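Local coordinates for protein metallocarboxypeptidase (Trypanosoma cruzi, PDB 3DWC) that probably releases single amino acids, other than proline, from the C-termini of peptides as a metal-dependent carboxypeptidase of the M32 family, at residues M3-E8 with E67-S72; S180-L185 with D354-P359; L348-A353 with P359-L364. All blocks are in the same frame, centred on the assembly; numbering follows the deposited sequence.

Contact 1: residues M3-E8 with E67-S72; sequences MKPYKE and EEAEKS
Ala69 sets its methyl group against the backbone of Tyr6, and this pair shows how a small residue lets two helices come close. The CB of Ala69 lies 4.0 Å from the backbone N of Tyr6 and 4.1 Å from the Tyr6 CB, while the two CA atoms are 5.3 Å apart, the nearest in the contact. Beside it the Pro5 ring leans over the backbone of the other helix: its CG is 4.0 Å from the Ala69 N and 4.1 Å from the CB of Glu68. Carbon packing therefore carries the contact, and the polar ends of the side chains go elsewhere. Tyr6 touches Ala69 through its CB; with CG anti to the backbone N (chi1 168°) the ring swings away, and its OH is hydrogen-bonded to Asn83. Glu68 likewise gives Pro5 its CB and then bends at chi2 (-57°), so that its carboxylate forms a salt bridge within its own segment, OE2 receiving the Lys71 NZ at 2.7 Å from the syn side, well out of the carboxylate plane. The segment axes approach to 7.9 Å with their N-to-C directions 134° apart, an obliquely antiparallel helix pair. Here the start of helix 3-32 lies across the end of helix 60-71, and helix 78-95 packs against both, Gln80 touching Tyr6 and Leu84 touching Ala69.

Contact 2: residues S180-L185 with D354-P359; sequences SWLPEL and DELCYP
Leu182 reaches from helix 168-196 to both Pro359 and Leu356. Its CB lies over the rim of one face of the Trp181 indole, 3.6 Å above the ring plane. The bond to CB points toward segment 354-359 and, with CG anti to the backbone N (chi1 -177°), the two methyls part there. CG packs on Leu360, 3.8 Å from its CD2. The Leu182 CD2 meets the Pro359 ring, 3.3 Å from its CG and 3.6 Å from its CB; the first distance is tighter than usual carbon packing, and the side chains cross at about a right angle. CD1 is 3.9 Å from the Leu356 CD1 and 4.0 Å from the Leu356 O, the two leucines sliding past each other in opposite directions. This is a buried contact between helix 168-196 and the N-terminal end of helix 358-374 in the largely helical M32 fold: Leu356 lies in the turn that leads into that helix, and Pro359 on its first turn. Asp354 shapes the lead-in as an Asx motif, its OD2 accepting the Cys357 N at 3.1 Å on the syn side, tilted well out of the carboxylate plane. Leu185 brings its CD2 to 4.0 Å from the same Leu356 CD1. Leu496 of helix 490-501 also touches Leu356.

Contact 3: residues L348-A353 with P359-L364; sequences LIRIDA and PLHVML
Leu348 meets His361 through its carbonyl rather than its side chain: the O lies at the edge of the imidazole, near its plane, 3.7 Å from CE1. The same oxygen accepts a hydrogen bond from the Gln408 side chain. At Ile349 the chain passes obliquely by the ring, the Ile349 C lying 3.9 Å from the His361 CE1. Arg350 then comes over a face. Its CA stands 3.9 Å from the ring centroid, 21° off the normal, a CH-pi contact displaced toward the rim, while its N is bonded to Gln408, which thus grips the loop through two backbone groups. The example illustrates how a side chain near the start of a helix can pack against the loop just before it: His361, on the first turns of helix 358-374, is met by four residues of a loop that includes a short 3-10 segment. Farther out, the Arg350 CG packs 3.7 Å from the CB of His361. Because CG is anti to the backbone N (chi1 -174°) and the chain bends at chi3, the guanidinium leads away from the imidazole, their planes 77° apart, and NE forms a salt bridge with Asp409. The loop then turns, its Ala353 N donating to the Arg350 O. Ala353 places its CB obliquely against the ring, 3.8 Å from the His361 CD2. Leu394 of helix 382-394 also touches His361.

Contacts 2 and 3 form one region, their centres about 10 Å apart, whereas contact 1 lies on the opposite side of the chain's centre, about 49 Å from contact 2 and 46 Å from contact 3, centre to centre. Pro359 belongs to both neighbours, and Pro183 also touches Leu360, so helix 358-374 packs on helix 168-196 and on its own preceding loop. A weak hydrogen bond from Arg350 to Tyr358 adds a second tie. The Arg350 side chain of contact 3 is about 9 Å from the cobalt ion bound by His267, His271 and Glu298 and about 11 Å from that of Glu268, the predicted proton donor/acceptor, while the shared Pro359 side chain is about 14 Å from the metal.

Contact 1: residues M3-E8 with E67-S72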
# COMPACT_ATOMS: atom_id res chain seq x y z
N MET B 3 18.89 16.34 28.51
CA MET B 3 17.68 16.37 27.71
C MET B 3 17.99 16.73 26.27
O MET B 3 17.46 16.14 25.37
CB MET B 3 16.69 17.40 28.27
CG MET B 3 15.88 16.87 29.43
SD MET B 3 14.62 15.73 28.84
CE MET B 3 13.71 15.44 30.38
N LYS B 4 18.86 17.72 26.07
CA LYS B 4 19.16 18.22 24.73
C LYS B 4 19.52 17.09 23.76
O LYS B 4 18.81 16.90 22.80
CB LYS B 4 20.23 19.31 24.79
CG LYS B 4 20.15 20.31 23.64
CD LYS B 4 21.05 21.52 23.92
CE LYS B 4 20.98 22.53 22.79
NZ LYS B 4 20.54 21.87 21.52
N PRO B 5 20.61 16.34 24.01
CA PRO B 5 20.96 15.22 23.12
C PRO B 5 19.93 14.10 23.10
O PRO B 5 19.73 13.50 22.04
CB PRO B 5 22.28 14.69 23.69
CG PRO B 5 22.31 15.18 25.10
CD PRO B 5 21.62 16.50 25.08
N TYR B 6 19.32 13.80 24.24
CA TYR B 6 18.24 12.82 24.31
C TYR B 6 17.06 13.23 23.41
O TYR B 6 16.60 12.43 22.56
CB TYR B 6 17.77 12.53 25.75
CG TYR B 6 16.46 11.74 25.74
CD1 TYR B 6 16.44 10.38 25.48
CD2 TYR B 6 15.25 12.38 25.89
CE1 TYR B 6 15.24 9.68 25.42
CE2 TYR B 6 14.06 11.70 25.82
CZ TYR B 6 14.05 10.35 25.59
OH TYR B 6 12.82 9.71 25.53
N LYS B 7 16.59 14.47 23.55
CA LYS B 7 15.52 14.99 22.70
C LYS B 7 15.91 15.02 21.19
O LYS B 7 15.06 14.79 20.31
CB LYS B 7 15.06 16.37 23.17
CG LYS B 7 14.18 16.33 24.43
CD LYS B 7 12.72 16.02 24.05
CE LYS B 7 11.92 15.50 25.22
NZ LYS B 7 10.48 15.30 24.84
N GLU B 8 17.18 15.29 20.91
CA GLU B 8 17.66 15.21 19.55
C GLU B 8 17.57 13.77 19.04
O GLU B 8 17.14 13.55 17.92
CB GLU B 8 19.08 15.73 19.44
CG GLU B 8 19.73 15.53 18.06
CD GLU B 8 19.13 16.42 16.98
OE1 GLU B 8 19.06 15.95 15.81
OE2 GLU B 8 18.71 17.56 17.32
N GLU B 67 25.99 8.67 23.60
CA GLU B 67 27.00 8.84 24.65
C GLU B 67 26.81 10.10 25.51
O GLU B 67 26.89 10.02 26.73
CB GLU B 67 28.41 8.79 24.05
CG GLU B 67 28.78 7.37 23.61
CD GLU B 67 30.16 7.25 22.97
OE1 GLU B 67 30.54 6.11 22.65
OE2 GLU B 67 30.86 8.27 22.78
N GLU B 68 26.54 11.25 24.90
CA GLU B 68 26.22 12.43 25.70
C GLU B 68 24.97 12.25 26.55
O GLU B 68 24.94 12.67 27.71
CB GLU B 68 26.07 13.68 24.86
CG GLU B 68 27.36 14.20 24.23
CD GLU B 68 28.47 14.51 25.24
OE1 GLU B 68 29.63 14.67 24.78
OE2 GLU B 68 28.22 14.61 26.46
N ALA B 69 23.95 11.63 26.00
CA ALA B 69 22.70 11.45 26.72
C ALA B 69 22.87 10.51 27.91
O ALA B 69 22.20 10.67 28.93
CB ALA B 69 21.58 10.93 25.80
N GLU B 70 23.77 9.54 27.77
CA GLU B 70 23.97 8.50 28.78
C GLU B 70 24.80 8.97 29.98
O GLU B 70 24.72 8.36 31.05
CB GLU B 70 24.63 7.26 28.16
CG GLU B 70 23.71 6.45 27.28
CD GLU B 70 24.37 5.21 26.74
OE1 GLU B 70 25.61 5.16 26.62
OE2 GLU B 70 23.64 4.27 26.40
N LYS B 71 25.62 10.00 29.81
CA LYS B 71 26.37 10.52 30.94
C LYS B 71 25.46 11.30 31.89
O LYS B 71 25.73 11.37 33.09
CB LYS B 71 27.57 11.34 30.48
CG LYS B 71 27.28 12.61 29.69
CD LYS B 71 28.57 13.41 29.42
CE LYS B 71 29.52 12.71 28.42
NZ LYS B 71 30.46 13.68 27.74
N SER B 72 24.35 11.83 31.38
CA SER B 72 23.42 12.68 32.16
C SER B 72 22.10 11.95 32.46
O SER B 72 21.03 12.55 32.56
CB SER B 72 23.16 13.96 31.36
OG SER B 72 22.65 13.66 30.06

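Contact 2: residues S180-L185 with D354-P359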
# COMPACT_ATOMS: atom_id res chain seq x y z
N SER B 180 12.61 -33.24 29.71
CA SER B 180 12.50 -34.19 30.79
C SER B 180 11.10 -34.82 30.89
O SER B 180 10.97 -35.92 31.46
CB SER B 180 12.90 -33.55 32.14
OG SER B 180 11.91 -32.61 32.59
N TRP B 181 10.07 -34.15 30.37
CA TRP B 181 8.65 -34.58 30.54
C TRP B 181 7.80 -34.70 29.26
O TRP B 181 6.87 -35.53 29.26
CB TRP B 181 7.90 -33.73 31.60
CG TRP B 181 7.89 -32.25 31.35
CD1 TRP B 181 8.74 -31.32 31.88
CD2 TRP B 181 6.99 -31.52 30.49
NE1 TRP B 181 8.43 -30.06 31.41
CE2 TRP B 181 7.37 -30.17 30.54
CE3 TRP B 181 5.90 -31.89 29.68
CZ2 TRP B 181 6.71 -29.20 29.81
CZ3 TRP B 181 5.25 -30.93 28.97
CH2 TRP B 181 5.65 -29.59 29.04
N LEU B 182 8.11 -33.93 28.21
CA LEU B 182 7.19 -33.78 27.08
C LEU B 182 7.16 -34.97 26.15
O LEU B 182 6.07 -35.39 25.79
CB LEU B 182 7.40 -32.45 26.30
CG LEU B 182 6.46 -32.13 25.13
CD1 LEU B 182 4.97 -32.35 25.51
CD2 LEU B 182 6.69 -30.70 24.66
N PRO B 183 8.33 -35.56 25.77
CA PRO B 183 8.28 -36.82 25.00
C PRO B 183 7.45 -37.96 25.63
O PRO B 183 6.67 -38.63 24.92
CB PRO B 183 9.76 -37.21 24.88
CG PRO B 183 10.47 -35.86 24.90
CD PRO B 183 9.72 -35.09 25.96
N GLU B 184 7.54 -38.15 26.94
CA GLU B 184 6.67 -39.13 27.59
C GLU B 184 5.20 -38.68 27.74
O GLU B 184 4.28 -39.51 27.75
CB GLU B 184 7.24 -39.58 28.93
CG GLU B 184 8.41 -40.53 28.76
CD GLU B 184 8.01 -41.86 28.09
OE1 GLU B 184 6.84 -42.30 28.29
OE2 GLU B 184 8.87 -42.47 27.41
N LEU B 185 4.97 -37.39 27.82
CA LEU B 185 3.60 -36.88 27.92
C LEU B 185 2.89 -37.16 26.61
O LEU B 185 1.72 -37.55 26.63
CB LEU B 185 3.58 -35.39 28.21
CG LEU B 185 2.19 -34.71 28.28
CD1 LEU B 185 1.32 -35.45 29.26
CD2 LEU B 185 2.31 -33.27 28.70
N ASP B 354 0.09 -30.01 16.02
CA ASP B 354 -0.92 -29.64 16.99
C ASP B 354 -0.28 -29.04 18.25
O ASP B 354 0.93 -28.96 18.36
CB ASP B 354 -1.81 -30.86 17.29
CG ASP B 354 -1.03 -32.06 17.87
OD1 ASP B 354 -1.14 -33.14 17.28
OD2 ASP B 354 -0.33 -31.93 18.93
N GLU B 355 -1.09 -28.60 19.21
CA GLU B 355 -0.58 -27.81 20.32
C GLU B 355 0.46 -28.60 21.12
O GLU B 355 1.42 -28.04 21.67
CB GLU B 355 -1.76 -27.35 21.22
CG GLU B 355 -1.35 -26.50 22.40
CD GLU B 355 -2.50 -26.13 23.26
OE1 GLU B 355 -3.56 -26.76 23.13
OE2 GLU B 355 -2.36 -25.17 24.03
N LEU B 356 0.29 -29.91 21.22
CA LEU B 356 1.15 -30.73 22.06
C LEU B 356 2.48 -31.09 21.39
O LEU B 356 3.53 -31.08 22.04
CB LEU B 356 0.38 -31.99 22.52
CG LEU B 356 0.97 -32.90 23.60
CD1 LEU B 356 1.14 -32.25 24.97
CD2 LEU B 356 0.11 -34.15 23.75
N CYS B 357 2.44 -31.38 20.09
CA CYS B 357 3.61 -31.85 19.35
C CYS B 357 4.52 -30.73 18.96
O CYS B 357 5.73 -30.89 18.87
CB CYS B 357 3.18 -32.56 18.07
SG CYS B 357 2.37 -34.13 18.41
N TYR B 358 3.91 -29.59 18.70
CA TYR B 358 4.62 -28.40 18.25
C TYR B 358 5.94 -28.08 19.01
O TYR B 358 7.00 -27.95 18.38
CB TYR B 358 3.65 -27.22 18.24
CG TYR B 358 4.12 -26.10 17.37
CD1 TYR B 358 3.56 -25.88 16.12
CD2 TYR B 358 5.18 -25.30 17.77
CE1 TYR B 358 4.02 -24.86 15.32
CE2 TYR B 358 5.62 -24.29 16.98
CZ TYR B 358 5.04 -24.07 15.76
OH TYR B 358 5.51 -23.06 15.00
N PRO B 359 5.91 -27.97 20.34
CA PRO B 359 7.15 -27.69 21.07
C PRO B 359 8.28 -28.71 20.84
O PRO B 359 9.45 -28.36 20.96
CB PRO B 359 6.71 -27.75 22.52
CG PRO B 359 5.46 -28.51 22.53
CD PRO B 359 4.78 -28.08 21.27

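Contact 3: residues L348-A353 with P359-L364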
# COMPACT_ATOMS: atom_id res chain seq x y z
N LEU B 348 5.44 -34.90 10.63
CA LEU B 348 6.79 -34.52 10.27
C LEU B 348 6.97 -33.04 10.08
O LEU B 348 8.09 -32.54 10.17
CB LEU B 348 7.18 -35.21 8.94
CG LEU B 348 7.41 -36.71 9.01
CD1 LEU B 348 7.90 -37.29 7.63
CD2 LEU B 348 8.40 -37.04 10.12
N ILE B 349 5.88 -32.34 9.78
CA ILE B 349 5.95 -30.93 9.42
C ILE B 349 5.55 -30.02 10.63
O ILE B 349 4.41 -29.98 11.01
CB ILE B 349 5.04 -30.61 8.21
CG1 ILE B 349 5.32 -31.57 7.00
CG2 ILE B 349 5.21 -29.13 7.79
CD1 ILE B 349 6.74 -31.58 6.51
N ARG B 350 6.52 -29.30 11.16
CA ARG B 350 6.34 -28.26 12.15
C ARG B 350 5.13 -27.33 11.97
O ARG B 350 4.38 -27.15 12.93
CB ARG B 350 7.61 -27.40 12.28
CG ARG B 350 7.53 -26.37 13.43
CD ARG B 350 8.64 -25.38 13.43
NE ARG B 350 8.69 -24.66 12.17
CZ ARG B 350 8.04 -23.54 11.90
NH1 ARG B 350 7.29 -22.94 12.83
NH2 ARG B 350 8.13 -23.01 10.70
N ILE B 351 4.91 -26.75 10.79
CA ILE B 351 3.77 -25.77 10.66
C ILE B 351 2.39 -26.45 10.72
O ILE B 351 1.36 -25.80 10.91
CB ILE B 351 3.83 -24.87 9.38
CG1 ILE B 351 3.94 -25.71 8.10
CG2 ILE B 351 4.99 -23.93 9.44
CD1 ILE B 351 3.78 -24.87 6.84
N ASP B 352 2.36 -27.76 10.57
CA ASP B 352 1.11 -28.47 10.71
C ASP B 352 0.93 -29.14 12.06
O ASP B 352 0.05 -29.99 12.19
CB ASP B 352 1.00 -29.56 9.63
CG ASP B 352 1.07 -29.00 8.21
OD1 ASP B 352 0.73 -27.80 8.02
OD2 ASP B 352 1.44 -29.77 7.29
N ALA B 353 1.73 -28.78 13.06
CA ALA B 353 1.75 -29.57 14.29
C ALA B 353 0.69 -29.09 15.27
O ALA B 353 0.45 -27.93 15.37
CB ALA B 353 3.16 -29.50 14.93
N PRO B 359 5.91 -27.97 20.34
CA PRO B 359 7.15 -27.69 21.07
C PRO B 359 8.28 -28.71 20.84
O PRO B 359 9.45 -28.36 20.96
CB PRO B 359 6.71 -27.75 22.52
CG PRO B 359 5.46 -28.51 22.53
CD PRO B 359 4.78 -28.08 21.27
N LEU B 360 7.94 -29.96 20.57
CA LEU B 360 8.93 -30.96 20.25
C LEU B 360 9.69 -30.61 18.94
O LEU B 360 10.91 -30.77 18.87
CB LEU B 360 8.29 -32.34 20.22
CG LEU B 360 7.85 -32.77 21.62
CD1 LEU B 360 6.91 -33.98 21.57
CD2 LEU B 360 9.06 -33.03 22.53
N HIS B 361 8.99 -30.07 17.94
CA HIS B 361 9.62 -29.60 16.70
C HIS B 361 10.54 -28.41 16.99
O HIS B 361 11.63 -28.30 16.45
CB HIS B 361 8.55 -29.17 15.66
CG HIS B 361 7.73 -30.32 15.10
ND1 HIS B 361 8.04 -30.97 13.92
CD2 HIS B 361 6.59 -30.90 15.55
CE1 HIS B 361 7.15 -31.91 13.69
NE2 HIS B 361 6.24 -31.88 14.65
N VAL B 362 10.12 -27.52 17.88
CA VAL B 362 10.89 -26.34 18.25
C VAL B 362 12.11 -26.76 19.05
O VAL B 362 13.22 -26.31 18.77
CB VAL B 362 10.00 -25.33 19.05
CG1 VAL B 362 10.83 -24.19 19.65
CG2 VAL B 362 8.86 -24.79 18.14
N MET B 363 11.89 -27.60 20.06
CA MET B 363 13.00 -28.06 20.89
C MET B 363 14.12 -28.65 20.04
O MET B 363 15.29 -28.34 20.20
CB MET B 363 12.55 -29.16 21.84
CG MET B 363 13.68 -29.68 22.67
SD MET B 363 13.09 -30.44 24.17
CE MET B 363 12.35 -31.94 23.56
N LEU B 364 13.76 -29.54 19.15
CA LEU B 364 14.77 -30.12 18.26
C LEU B 364 15.52 -29.12 17.37
O LEU B 364 16.69 -29.35 17.04
CB LEU B 364 14.16 -31.24 17.45
CG LEU B 364 13.70 -31.19 16.01
CD1 LEU B 364 14.80 -30.95 14.97
CD2 LEU B 364 13.07 -32.53 15.80